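Local coordinates for protein alanine dehydrogenase (PDB 1OMO) that catalyses the NAD-dependent oxidative deamination of L-alanine to pyruvate, and the reverse reductive amination, as a homodimer, at residues 24-27 against 28-32; 138-141 against 142-146. All blocks are in the same frame, centred on the assembly; numbering follows the deposited sequence.

Contact 1 (24-27 against 28-32) and contact 2 (138-141 against 142-146) each lie within a single helix, one turn against the next. Contact 1 comes first along the chain, in the C-terminal half of helix 17-32; contact 2 follows in helix 135-147, the helix of the beta-alpha-beta unit between strands 127-131 and 152-156 of the parallel Rossmann sheet. Their centres are about 19 Å apart and their nearest atoms about 9 Å, without touching. The two helices do meet, since Met17 and Met21 of helix 17-32 pack on contact 2, and both rest on helix 102-120. Each contact comes near the NAD site, contact 1 through Val24 beside Arg108 and contact 2 through Gln140 beside Gln136.

Contact 1: 24-27 against 28-32; sequences VEEA and FRLYA
The carboxylate of Glu26 meets the guanidinium of Arg29 at its edge, near its plane, and the two flat groups are turned only 3° apart. Both carboxylate oxygens of Glu26 face NH1 of Arg29: OE1, nearer at 2.7 Å, makes the salt bridge, and OE2 lies 3.0 Å from NH1, with CD of Arg29 also close to it. The second flat group, the Phe28 ring, has the carbonyl oxygen of Val24 approaching obliquely, 3.4 Å from its CD2. Val24 CG1 touches CE2 of the same ring at 3.5 Å, the two side chains running side by side. It gets there because CG1 stands anti to the Val24 backbone N (chi1 173°), turned forward along the helix. Glu26 bends at chi2 (61°), which brings its carboxylate alongside the extended Arg29 chain; its CG also meets CD1 of Leu30 at 3.9 Å. An alanine in place of Glu26 is likely to leave the Arg29 guanidinium without this carboxylate and freer to turn, and to uncover one side of Leu30. Beneath the side chains run four successive i to i+4 backbone bonds, from Phe28 N to Val24 O through Tyr31 N to Ala27 O; that from Leu30 N to Glu26 O is 2.7 Å long and almost straight. Glu25 turns to another helix, where its OE2 hydrogen-bonds the hydroxyl of Tyr119. Val24 packs on Arg108, an NAD-binding residue, and Ala111, while Phe28 lies against Gln296, Ile268 and Ile272. This is an amphipathic alpha-helix: an i to i+3 ion pair rides its more exposed flank, and an i to i+4 apolar pair faces helices 102-120, 294-311 and 268-273 close to the cofactor site.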
loop_
_atom_site.group_PDB
_atom_site.type_symbol
_atom_site.label_atom_id
_atom_site.label_comp_id
_atom_site.label_asym_id
_atom_site.label_seq_id
_atom_site.Cartn_x
_atom_site.Cartn_y
_atom_site.Cartn_z
ATOM N N VAL A 24 16.887 -12.874 -3.280
ATOM C CA VAL A 24 15.916 -12.856 -4.360
ATOM C C VAL A 24 15.625 -14.264 -4.858
ATOM O O VAL A 24 14.484 -14.597 -5.184
ATOM C CB VAL A 24 16.397 -11.930 -5.533
ATOM C CG1 VAL A 24 15.468 -12.038 -6.746
ATOM C CG2 VAL A 24 16.416 -10.501 -5.054
ATOM N N GLU A 25 16.650 -15.109 -4.886
ATOM C CA GLU A 25 16.466 -16.492 -5.319
ATOM C C GLU A 25 15.538 -17.250 -4.351
ATOM O O GLU A 25 14.586 -17.941 -4.772
ATOM C CB GLU A 25 17.818 -17.196 -5.415
ATOM C CG GLU A 25 17.718 -18.665 -5.883
ATOM C CD GLU A 25 19.053 -19.199 -6.381
ATOM O OE1 GLU A 25 20.099 -18.820 -5.817
ATOM O OE2 GLU A 25 19.070 -20.009 -7.320
ATOM N N GLU A 26 15.796 -17.110 -3.051
ATOM C CA GLU A 26 14.961 -17.791 -2.039
ATOM C C GLU A 26 13.531 -17.219 -2.068
ATOM O O GLU A 26 12.554 -17.943 -1.928
ATOM C CB GLU A 26 15.624 -17.653 -0.656
ATOM C CG GLU A 26 14.894 -18.300 0.496
ATOM C CD GLU A 26 14.716 -19.818 0.368
ATOM O OE1 GLU A 26 14.209 -20.416 1.336
ATOM O OE2 GLU A 26 15.079 -20.422 -0.671
ATOM N N ALA A 27 13.410 -15.911 -2.280
ATOM C CA ALA A 27 12.098 -15.280 -2.366
ATOM C C ALA A 27 11.320 -15.923 -3.491
ATOM O O ALA A 27 10.166 -16.268 -3.317
ATOM C CB ALA A 27 12.237 -13.782 -2.644
ATOM N N PHE A 28 11.930 -16.079 -4.660
ATOM C CA PHE A 28 11.193 -16.711 -5.756
ATOM C C PHE A 28 10.810 -18.140 -5.377
ATOM O O PHE A 28 9.686 -18.574 -5.610
ATOM C CB PHE A 28 12.016 -16.781 -7.042
ATOM C CG PHE A 28 12.085 -15.500 -7.794
ATOM C CD1 PHE A 28 10.938 -14.729 -7.986
ATOM C CD2 PHE A 28 13.291 -15.047 -8.291
ATOM C CE1 PHE A 28 11.006 -13.516 -8.657
ATOM C CE2 PHE A 28 13.366 -13.837 -8.963
ATOM C CZ PHE A 28 12.218 -13.071 -9.142
ATOM N N ARG A 29 11.765 -18.876 -4.821
ATOM C CA ARG A 29 11.524 -20.255 -4.415
ATOM C C ARG A 29 10.324 -20.303 -3.440
ATOM O O ARG A 29 9.332 -21.005 -3.698
ATOM C CB ARG A 29 12.801 -20.810 -3.778
ATOM C CG ARG A 29 12.733 -22.273 -3.418
ATOM C CD ARG A 29 13.954 -22.700 -2.588
ATOM N NE ARG A 29 13.555 -23.796 -1.710
ATOM C CZ ARG A 29 13.110 -23.656 -0.460
ATOM N NH1 ARG A 29 13.019 -22.451 0.098
ATOM N NH2 ARG A 29 12.703 -24.731 0.219
ATOM N N LEU A 30 10.387 -19.528 -2.352
ATOM C CA LEU A 30 9.279 -19.505 -1.381
ATOM C C LEU A 30 7.911 -19.130 -1.982
ATOM O O LEU A 30 6.916 -19.790 -1.708
ATOM C CB LEU A 30 9.592 -18.561 -0.216
ATOM C CG LEU A 30 10.772 -18.977 0.659
ATOM C CD1 LEU A 30 11.159 -17.855 1.580
ATOM C CD2 LEU A 30 10.399 -20.233 1.453
ATOM N N TYR A 31 7.850 -18.103 -2.820
ATOM C CA TYR A 31 6.558 -17.718 -3.372
ATOM C C TYR A 31 5.980 -18.821 -4.237
ATOM O O TYR A 31 4.789 -19.067 -4.217
ATOM C CB TYR A 31 6.642 -16.412 -4.178
ATOM C CG TYR A 31 5.270 -15.868 -4.549
ATOM C CD1 TYR A 31 4.213 -15.953 -3.647
ATOM C CD2 TYR A 31 5.039 -15.234 -5.759
ATOM C CE1 TYR A 31 2.962 -15.420 -3.931
ATOM C CE2 TYR A 31 3.765 -14.677 -6.065
ATOM C CZ TYR A 31 2.736 -14.777 -5.138
ATOM O OH TYR A 31 1.490 -14.205 -5.356
ATOM N N ALA A 32 6.819 -19.498 -4.998
ATOM C CA ALA A 32 6.300 -20.562 -5.839
ATOM C C ALA A 32 5.810 -21.743 -4.969
ATOM O O ALA A 32 4.957 -22.499 -5.411
ATOM C CB ALA A 32 7.367 -21.026 -6.823
#

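Contact 2: 138-141 against 142-146; sequences YFQL and EALRR
Leu144 crosses Gln140 in a slight carbon-carbon contact, its CD1 4.1 Å from Gln140 CG. Two carbons lie over carbonyl oxygens of the preceding turn: the methine CG of Leu144 is 3.2 Å from Gln140 O, and Glu142 CG, beside its own backbone N (chi1 -68°), sits 3.4 Å from Tyr138 O. The amides of Glu142, Ala143, Leu144 and Arg145 bond the carbonyls of Tyr138, Phe139, Gln140 and Leu141. Charge pairing lies within 142-146, where Glu142 OE2 takes three hydrogen bonds from two arginines. Arg145 grips it side-on with NE and NH2, at 2.9 Å and 3.0 Å from Glu142 OE2, the oxygen lying in its guanidinium plane; NH2 uses the syn lone pair, whereas NE comes from above the carboxylate plane. Arg146 NH2 reaches the anti lone pair of Glu142 OE2 at 2.8 Å and also bonds Glu142 O from above the carbonyl plane. The other oxygen, OE1, is held by the hydroxyl of Tyr169. Helix 135-147 packs through Ala143 on helix 17-32 and through Phe139 and Leu144 on helix 102-120, while Tyr138 and Leu141 meet helix 160-172, beside the parallel sheet that includes strands 127-131 and 152-156.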
loop_
_atom_site.group_PDB
_atom_site.type_symbol
_atom_site.label_atom_id
_atom_site.label_comp_id
_atom_site.label_asym_id
_atom_site.label_seq_id
_atom_site.Cartn_x
_atom_site.Cartn_y
_atom_site.Cartn_z
ATOM N N TYR A 138 23.942 -1.486 -15.515
ATOM C CA TYR A 138 25.078 -1.731 -14.635
ATOM C C TYR A 138 24.728 -2.811 -13.605
ATOM O O TYR A 138 25.513 -3.743 -13.393
ATOM C CB TYR A 138 25.518 -0.450 -13.915
ATOM C CG TYR A 138 26.144 0.593 -14.833
ATOM C CD1 TYR A 138 25.346 1.479 -15.577
ATOM C CD2 TYR A 138 27.546 0.688 -14.973
ATOM C CE1 TYR A 138 25.926 2.438 -16.432
ATOM C CE2 TYR A 138 28.121 1.620 -15.807
ATOM C CZ TYR A 138 27.313 2.499 -16.534
ATOM O OH TYR A 138 27.906 3.439 -17.350
ATOM N N PHE A 139 23.552 -2.716 -12.987
ATOM C CA PHE A 139 23.187 -3.726 -12.002
ATOM C C PHE A 139 23.026 -5.100 -12.615
ATOM O O PHE A 139 23.345 -6.094 -11.993
ATOM C CB PHE A 139 21.912 -3.349 -11.263
ATOM C CG PHE A 139 22.107 -2.233 -10.294
ATOM C CD1 PHE A 139 21.935 -0.904 -10.694
ATOM C CD2 PHE A 139 22.522 -2.503 -8.992
ATOM C CE1 PHE A 139 22.174 0.130 -9.823
ATOM C CE2 PHE A 139 22.764 -1.473 -8.101
ATOM C CZ PHE A 139 22.592 -0.143 -8.513
ATOM N N GLN A 140 22.536 -5.155 -13.841
ATOM C CA GLN A 140 22.369 -6.437 -14.492
ATOM C C GLN A 140 23.784 -7.020 -14.729
ATOM O O GLN A 140 24.041 -8.188 -14.432
ATOM C CB GLN A 140 21.630 -6.227 -15.799
ATOM C CG GLN A 140 20.927 -7.423 -16.306
ATOM C CD GLN A 140 19.588 -7.700 -15.616
ATOM O OE1 GLN A 140 19.070 -8.801 -15.730
ATOM N NE2 GLN A 140 19.029 -6.714 -14.922
ATOM N N LEU A 141 24.686 -6.186 -15.253
ATOM C CA LEU A 141 26.062 -6.571 -15.542
ATOM C C LEU A 141 26.733 -7.145 -14.300
ATOM O O LEU A 141 27.347 -8.192 -14.371
ATOM C CB LEU A 141 26.842 -5.347 -16.035
ATOM C CG LEU A 141 28.301 -5.373 -16.528
ATOM C CD1 LEU A 141 29.208 -5.338 -15.362
ATOM C CD2 LEU A 141 28.587 -6.590 -17.397
ATOM N N GLU A 142 26.595 -6.456 -13.168
ATOM C CA GLU A 142 27.196 -6.899 -11.925
ATOM C C GLU A 142 26.609 -8.216 -11.406
ATOM O O GLU A 142 27.333 -9.037 -10.877
ATOM C CB GLU A 142 27.076 -5.819 -10.841
ATOM C CG GLU A 142 27.896 -4.583 -11.097
ATOM C CD GLU A 142 29.407 -4.806 -10.981
ATOM O OE1 GLU A 142 30.174 -3.904 -11.401
ATOM O OE2 GLU A 142 29.831 -5.862 -10.463
ATOM N N ALA A 143 25.302 -8.404 -11.522
ATOM C CA ALA A 143 24.712 -9.648 -11.073
ATOM C C ALA A 143 25.203 -10.798 -11.968
ATOM O O ALA A 143 25.584 -11.879 -11.471
ATOM C CB ALA A 143 23.220 -9.563 -11.131
ATOM N N LEU A 144 25.182 -10.563 -13.280
ATOM C CA LEU A 144 25.588 -11.564 -14.247
ATOM C C LEU A 144 27.039 -12.019 -14.101
ATOM O O LEU A 144 27.357 -13.205 -14.318
ATOM C CB LEU A 144 25.338 -11.051 -15.682
ATOM C CG LEU A 144 23.881 -10.904 -16.155
ATOM C CD1 LEU A 144 23.823 -10.105 -17.454
ATOM C CD2 LEU A 144 23.272 -12.305 -16.372
ATOM N N ARG A 145 27.940 -11.117 -13.744
ATOM C CA ARG A 145 29.281 -11.600 -13.611
ATOM C C ARG A 145 29.453 -12.403 -12.332
ATOM O O ARG A 145 30.496 -12.970 -12.097
ATOM C CB ARG A 145 30.316 -10.484 -13.747
ATOM C CG ARG A 145 30.274 -9.403 -12.756
ATOM C CD ARG A 145 31.397 -8.459 -13.098
ATOM N NE ARG A 145 31.587 -7.473 -12.056
ATOM C CZ ARG A 145 32.765 -6.941 -11.755
ATOM N NH1 ARG A 145 33.847 -7.315 -12.415
ATOM N NH2 ARG A 145 32.847 -6.004 -10.819
ATOM N N ARG A 146 28.426 -12.482 -11.503
ATOM C CA ARG A 146 28.556 -13.318 -10.314
ATOM C C ARG A 146 28.270 -14.728 -10.805
ATOM O O ARG A 146 28.622 -15.689 -10.168
ATOM C CB ARG A 146 27.522 -12.949 -9.240
ATOM C CG ARG A 146 28.064 -12.112 -8.097
ATOM C CD ARG A 146 28.611 -10.802 -8.585
ATOM N NE ARG A 146 28.930 -9.914 -7.479
ATOM C CZ ARG A 146 29.230 -8.625 -7.619
ATOM N NH1 ARG A 146 29.516 -7.888 -6.545
ATOM N NH2 ARG A 146 29.239 -8.077 -8.834
#